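Local coordinates for mbDLG-3 protein (Monosiga brevicollis, PDB 6X1N) that probably acts as a Dlg-type scaffold that may bind protein kinases, this third PDZ domain being of a kind that typically binds C-terminal peptides, at residues E31-I43 and N92-K104. Numbering follows the deposited sequence. Where two conformers were deposited one is given.
Sequences EEGEPVGIFISRI and NLTANPGMYDLYK
Tyr-103 OH donates to Gly-37 O at 2.7 Å, a short bond, though a weak one. The tyrosine ring also carries Pro-35, whose CB stands 3.4 Å above the ring centroid and only 4° off the normal, a CH-pi contact over the face. Tyr-103 CE2 lies 3.6 Å from Phe-39 CD1, the two rings oblique. A second weak bond, nearly straight, runs 3.6 Å from Val-36 N to Met-99 SD. With CG anti to the backbone N (chi1 -176°), Met-99 sets its CG 3.4 Å from Phe-39 CZ, and the bends that follow turn SD back to Val-36 N. The helix 97-102 follows the last strand of the PDZ domain and crosses strand 38-43 at 79°, covering Phe-39; PDZ3 of PSD-95 likewise has an extra C-terminal helix. Tyr-100 slides past Phe-39, the rings near parallel with little overlap, while the Tyr-100 hydroxyl bonds to the Glu-57 carboxylate. Replacing Tyr-103 with an alanine would probably leave Gly-37 O without this donor and open a gap beside Pro-35 and Phe-39. At the helix start, Asn-96 is the N-cap: its OD1 accepts from Met-99 N at 3.3 Å, with the donor well above the carbonyl plane, and its ND2 bonds to Gln-60 of strand 59-64.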
loop_
_atom_site.group_PDB
_atom_site.type_symbol
_atom_site.label_atom_id
_atom_site.label_comp_id
_atom_site.label_asym_id
_atom_site.label_seq_id
_atom_site.Cartn_x
_atom_site.Cartn_y
_atom_site.Cartn_z
ATOM N N GLU A 31 -14.593 -3.393 -13.420
ATOM C CA GLU A 31 -15.387 -4.476 -13.972
ATOM C C GLU A 31 -15.046 -5.783 -13.266
ATOM O O GLU A 31 -13.971 -5.943 -12.683
ATOM C CB GLU A 31 -15.073 -4.644 -15.459
ATOM C CG GLU A 31 -15.428 -3.443 -16.322
ATOM C CD GLU A 31 -16.913 -3.342 -16.608
ATOM O OE1 GLU A 31 -17.676 -4.221 -16.150
ATOM O OE2 GLU A 31 -17.318 -2.379 -17.294
ATOM N N GLU A 32 -15.978 -6.730 -13.329
ATOM C CA GLU A 32 -15.713 -8.057 -12.798
ATOM C C GLU A 32 -14.498 -8.657 -13.494
ATOM O O GLU A 32 -14.295 -8.477 -14.697
ATOM C CB GLU A 32 -16.924 -8.959 -13.016
ATOM C CG GLU A 32 -16.981 -10.161 -12.081
ATOM C CD GLU A 32 -18.200 -11.037 -12.331
ATOM O OE1 GLU A 32 -18.889 -10.826 -13.346
ATOM O OE2 GLU A 32 -18.459 -11.927 -11.496
ATOM N N GLY A 33 -13.675 -9.362 -12.721
ATOM C CA GLY A 33 -12.490 -10.005 -13.252
ATOM C C GLY A 33 -11.288 -9.103 -13.430
ATOM O O GLY A 33 -10.201 -9.606 -13.738
ATOM N N GLU A 34 -11.440 -7.785 -13.249
ATOM C CA GLU A 34 -10.293 -6.899 -13.400
ATOM C C GLU A 34 -9.663 -6.616 -12.039
ATOM O O GLU A 34 -10.376 -6.457 -11.045
ATOM C CB GLU A 34 -10.723 -5.577 -14.020
ATOM C CG GLU A 34 -11.221 -5.700 -15.446
ATOM C CD GLU A 34 -10.180 -6.301 -16.370
ATOM O OE1 GLU A 34 -10.562 -7.073 -17.274
ATOM O OE2 GLU A 34 -8.979 -5.999 -16.194
ATOM N N PRO A 35 -8.338 -6.539 -11.958
ATOM C CA PRO A 35 -7.705 -6.243 -10.671
ATOM C C PRO A 35 -7.993 -4.815 -10.242
ATOM O O PRO A 35 -8.108 -3.896 -11.057
ATOM C CB PRO A 35 -6.214 -6.449 -10.947
ATOM C CG PRO A 35 -6.075 -6.263 -12.423
ATOM C CD PRO A 35 -7.356 -6.750 -13.034
ATOM N N VAL A 36 -8.128 -4.641 -8.934
ATOM C CA VAL A 36 -8.460 -3.346 -8.361
ATOM C C VAL A 36 -7.917 -3.332 -6.941
ATOM O O VAL A 36 -7.793 -4.377 -6.293
ATOM C CB VAL A 36 -9.990 -3.107 -8.447
ATOM C CG1 VAL A 36 -10.744 -4.159 -7.654
ATOM C CG2 VAL A 36 -10.382 -1.702 -8.021
ATOM N N GLY A 37 -7.579 -2.144 -6.466
ATOM C CA GLY A 37 -6.963 -1.976 -5.166
ATOM C C GLY A 37 -5.486 -1.635 -5.282
ATOM O O GLY A 37 -4.834 -1.857 -6.304
ATOM N N ILE A 38 -4.965 -1.059 -4.212
ATOM C CA ILE A 38 -3.564 -0.662 -4.121
ATOM C C ILE A 38 -2.821 -1.725 -3.331
ATOM O O ILE A 38 -3.317 -2.197 -2.300
ATOM C CB ILE A 38 -3.455 0.702 -3.418
ATOM C CG1 ILE A 38 -4.219 1.777 -4.202
ATOM C CG2 ILE A 38 -1.985 1.084 -3.216
ATOM C CD1 ILE A 38 -3.764 1.912 -5.641
ATOM N N PHE A 39 -1.630 -2.103 -3.799
ATOM C CA PHE A 39 -0.852 -3.182 -3.199
ATOM C C PHE A 39 0.591 -2.777 -2.964
ATOM O O PHE A 39 1.151 -1.972 -3.709
ATOM C CB PHE A 39 -0.894 -4.419 -4.093
ATOM C CG PHE A 39 -2.186 -5.138 -3.996
ATOM C CD1 PHE A 39 -3.309 -4.645 -4.623
ATOM C CD2 PHE A 39 -2.298 -6.269 -3.219
ATOM C CE1 PHE A 39 -4.518 -5.284 -4.482
ATOM C CE2 PHE A 39 -3.501 -6.914 -3.092
ATOM C CZ PHE A 39 -4.605 -6.423 -3.706
ATOM N N ILE A 40 1.193 -3.352 -1.928
ATOM C CA ILE A 40 2.635 -3.250 -1.735
ATOM C C ILE A 40 3.299 -4.187 -2.729
ATOM O O ILE A 40 3.031 -5.396 -2.725
ATOM C CB ILE A 40 3.018 -3.626 -0.302
ATOM C CG1 ILE A 40 2.244 -2.783 0.715
ATOM C CG2 ILE A 40 4.534 -3.546 -0.135
ATOM C CD1 ILE A 40 2.762 -1.435 0.949
ATOM N N SER A 41 4.157 -3.640 -3.587
ATOM C CA SER A 41 4.848 -4.435 -4.593
ATOM C C SER A 41 6.310 -4.722 -4.267
ATOM O O SER A 41 6.916 -5.543 -4.959
ATOM C CB SER A 41 4.750 -3.758 -5.969
ATOM O OG SER A 41 5.235 -2.428 -5.896
ATOM N N ARG A 42 6.892 -4.085 -3.250
ATOM C CA ARG A 42 8.264 -4.419 -2.883
ATOM C C ARG A 42 8.558 -3.803 -1.531
ATOM O O ARG A 42 8.145 -2.678 -1.257
ATOM C CB ARG A 42 9.246 -3.837 -3.914
ATOM C CG ARG A 42 10.652 -4.378 -3.841
ATOM C CD ARG A 42 10.759 -5.781 -4.386
ATOM N NE ARG A 42 12.173 -6.145 -4.469
ATOM C CZ ARG A 42 12.860 -6.302 -5.600
ATOM N NH1 ARG A 42 12.263 -6.175 -6.776
ATOM N NH2 ARG A 42 14.147 -6.619 -5.548
ATOM N N ILE A 43 9.295 -4.537 -0.701
ATOM C CA ILE A 43 9.868 -3.996 0.528
ATOM C C ILE A 43 11.341 -3.727 0.262
ATOM O O ILE A 43 12.092 -4.652 -0.072
ATOM C CB ILE A 43 9.707 -4.970 1.702
ATOM C CG1 ILE A 43 8.237 -5.344 1.895
ATOM C CG2 ILE A 43 10.281 -4.363 2.967
ATOM C CD1 ILE A 43 7.308 -4.156 2.163
ATOM N N ASN A 92 -3.636 0.897 6.746
ATOM C CA ASN A 92 -4.388 -0.308 7.061
ATOM C C ASN A 92 -4.062 -1.312 5.971
ATOM O O ASN A 92 -4.331 -1.050 4.790
ATOM C CB ASN A 92 -5.891 -0.045 7.064
ATOM C CG ASN A 92 -6.390 0.477 8.380
ATOM O OD1 ASN A 92 -5.809 1.390 8.962
ATOM N ND2 ASN A 92 -7.480 -0.106 8.869
ATOM N N LEU A 93 -3.465 -2.433 6.362
ATOM C CA LEU A 93 -2.918 -3.420 5.445
ATOM C C LEU A 93 -3.509 -4.788 5.740
ATOM O O LEU A 93 -3.785 -5.130 6.894
ATOM C CB LEU A 93 -1.406 -3.566 5.676
ATOM C CG LEU A 93 -0.565 -2.311 5.479
ATOM C CD1 LEU A 93 0.863 -2.551 5.938
ATOM C CD2 LEU A 93 -0.572 -1.876 4.032
ATOM N N THR A 94 -3.655 -5.599 4.702
ATOM C CA THR A 94 -3.934 -7.015 4.905
ATOM C C THR A 94 -3.396 -7.794 3.714
ATOM O O THR A 94 -3.448 -7.310 2.581
ATOM C CB THR A 94 -5.436 -7.259 5.130
ATOM O OG1 THR A 94 -5.646 -8.565 5.689
ATOM C CG2 THR A 94 -6.225 -7.099 3.831
ATOM N N ALA A 95 -2.829 -8.966 3.972
ATOM C CA ALA A 95 -2.312 -9.769 2.875
ATOM C C ALA A 95 -3.466 -10.188 1.980
ATOM O O ALA A 95 -4.507 -10.640 2.462
ATOM C CB ALA A 95 -1.592 -11.005 3.421
ATOM N N ASN A 96 -3.308 -10.016 0.678
ATOM C CA ASN A 96 -4.367 -10.359 -0.269
ATOM C C ASN A 96 -3.720 -11.023 -1.467
ATOM O O ASN A 96 -3.562 -10.421 -2.535
ATOM C CB ASN A 96 -5.195 -9.129 -0.649
ATOM C CG ASN A 96 -6.397 -9.477 -1.496
ATOM O OD1 ASN A 96 -6.560 -10.624 -1.919
ATOM N ND2 ASN A 96 -7.228 -8.477 -1.783
ATOM N N PRO A 97 -3.302 -12.284 -1.311
ATOM C CA PRO A 97 -2.550 -12.932 -2.393
ATOM C C PRO A 97 -3.366 -13.175 -3.640
ATOM O O PRO A 97 -2.808 -13.130 -4.742
ATOM C CB PRO A 97 -2.067 -14.242 -1.750
ATOM C CG PRO A 97 -3.036 -14.498 -0.648
ATOM C CD PRO A 97 -3.410 -13.143 -0.117
ATOM N N GLY A 98 -4.670 -13.416 -3.506
ATOM C CA GLY A 98 -5.479 -13.655 -4.689
ATOM C C GLY A 98 -5.515 -12.450 -5.606
ATOM O O GLY A 98 -5.232 -12.549 -6.805
ATOM N N MET A 99 -5.831 -11.279 -5.047
ATOM C CA MET A 99 -5.889 -10.081 -5.876
ATOM C C MET A 99 -4.503 -9.682 -6.358
ATOM O O MET A 99 -4.343 -9.227 -7.496
ATOM C CB MET A 99 -6.557 -8.934 -5.119
ATOM C CG MET A 99 -6.735 -7.678 -5.967
ATOM S SD MET A 99 -7.900 -7.901 -7.349
ATOM C CE MET A 99 -9.453 -7.649 -6.508
ATOM N N TYR A 100 -3.490 -9.846 -5.506
ATOM C CA TYR A 100 -2.125 -9.563 -5.939
ATOM C C TYR A 100 -1.755 -10.426 -7.140
ATOM O O TYR A 100 -1.142 -9.939 -8.097
ATOM C CB TYR A 100 -1.158 -9.765 -4.772
ATOM C CG TYR A 100 0.226 -9.190 -5.003
ATOM C CD1 TYR A 100 0.407 -7.834 -5.238
ATOM C CD2 TYR A 100 1.358 -10.000 -4.951
ATOM C CE1 TYR A 100 1.676 -7.297 -5.440
ATOM C CE2 TYR A 100 2.635 -9.468 -5.146
ATOM C CZ TYR A 100 2.784 -8.120 -5.385
ATOM O OH TYR A 100 4.045 -7.585 -5.587
ATOM N N ASP A 101 -2.141 -11.706 -7.116
ATOM C CA ASP A 101 -1.874 -12.583 -8.252
ATOM C C ASP A 101 -2.663 -12.169 -9.486
ATOM O O ASP A 101 -2.180 -12.332 -10.612
ATOM C CB ASP A 101 -2.190 -14.032 -7.892
ATOM C CG ASP A 101 -1.918 -14.986 -9.040
ATOM O OD1 ASP A 101 -0.734 -15.291 -9.285
ATOM O OD2 ASP A 101 -2.887 -15.426 -9.693
ATOM N N LEU A 102 -3.875 -11.644 -9.302
ATOM C CA LEU A 102 -4.655 -11.191 -10.446
ATOM C C LEU A 102 -3.961 -10.041 -11.162
ATOM O O LEU A 102 -4.046 -9.932 -12.391
ATOM C CB LEU A 102 -6.065 -10.803 -10.005
ATOM C CG LEU A 102 -7.050 -10.490 -11.128
ATOM C CD1 LEU A 102 -7.197 -11.693 -12.058
ATOM C CD2 LEU A 102 -8.401 -10.082 -10.560
ATOM N N TYR A 103 -3.240 -9.197 -10.418
ATOM C CA TYR A 103 -2.481 -8.120 -11.040
ATOM C C TYR A 103 -1.351 -8.640 -11.925
ATOM O O TYR A 103 -0.872 -7.901 -12.790
ATOM C CB TYR A 103 -1.915 -7.175 -9.977
ATOM C CG TYR A 103 -2.817 -6.005 -9.642
ATOM C CD1 TYR A 103 -2.975 -4.952 -10.532
ATOM C CD2 TYR A 103 -3.494 -5.941 -8.429
ATOM C CE1 TYR A 103 -3.800 -3.883 -10.238
ATOM C CE2 TYR A 103 -4.313 -4.869 -8.125
ATOM C CZ TYR A 103 -4.454 -3.842 -9.029
ATOM O OH TYR A 103 -5.257 -2.759 -8.762
ATOM N N LYS A 104 -0.917 -9.888 -11.734
ATOM C CA LYS A 104 0.137 -10.457 -12.567
ATOM C C LYS A 104 -0.374 -10.981 -13.903
ATOM O O LYS A 104 0.439 -11.244 -14.796
ATOM C CB LYS A 104 0.871 -11.570 -11.810
ATOM C CG LYS A 104 1.520 -11.103 -10.505
ATOM C CD LYS A 104 2.237 -12.244 -9.787
ATOM C CE LYS A 104 2.489 -11.911 -8.321
ATOM N NZ LYS A 104 3.471 -10.814 -8.158
#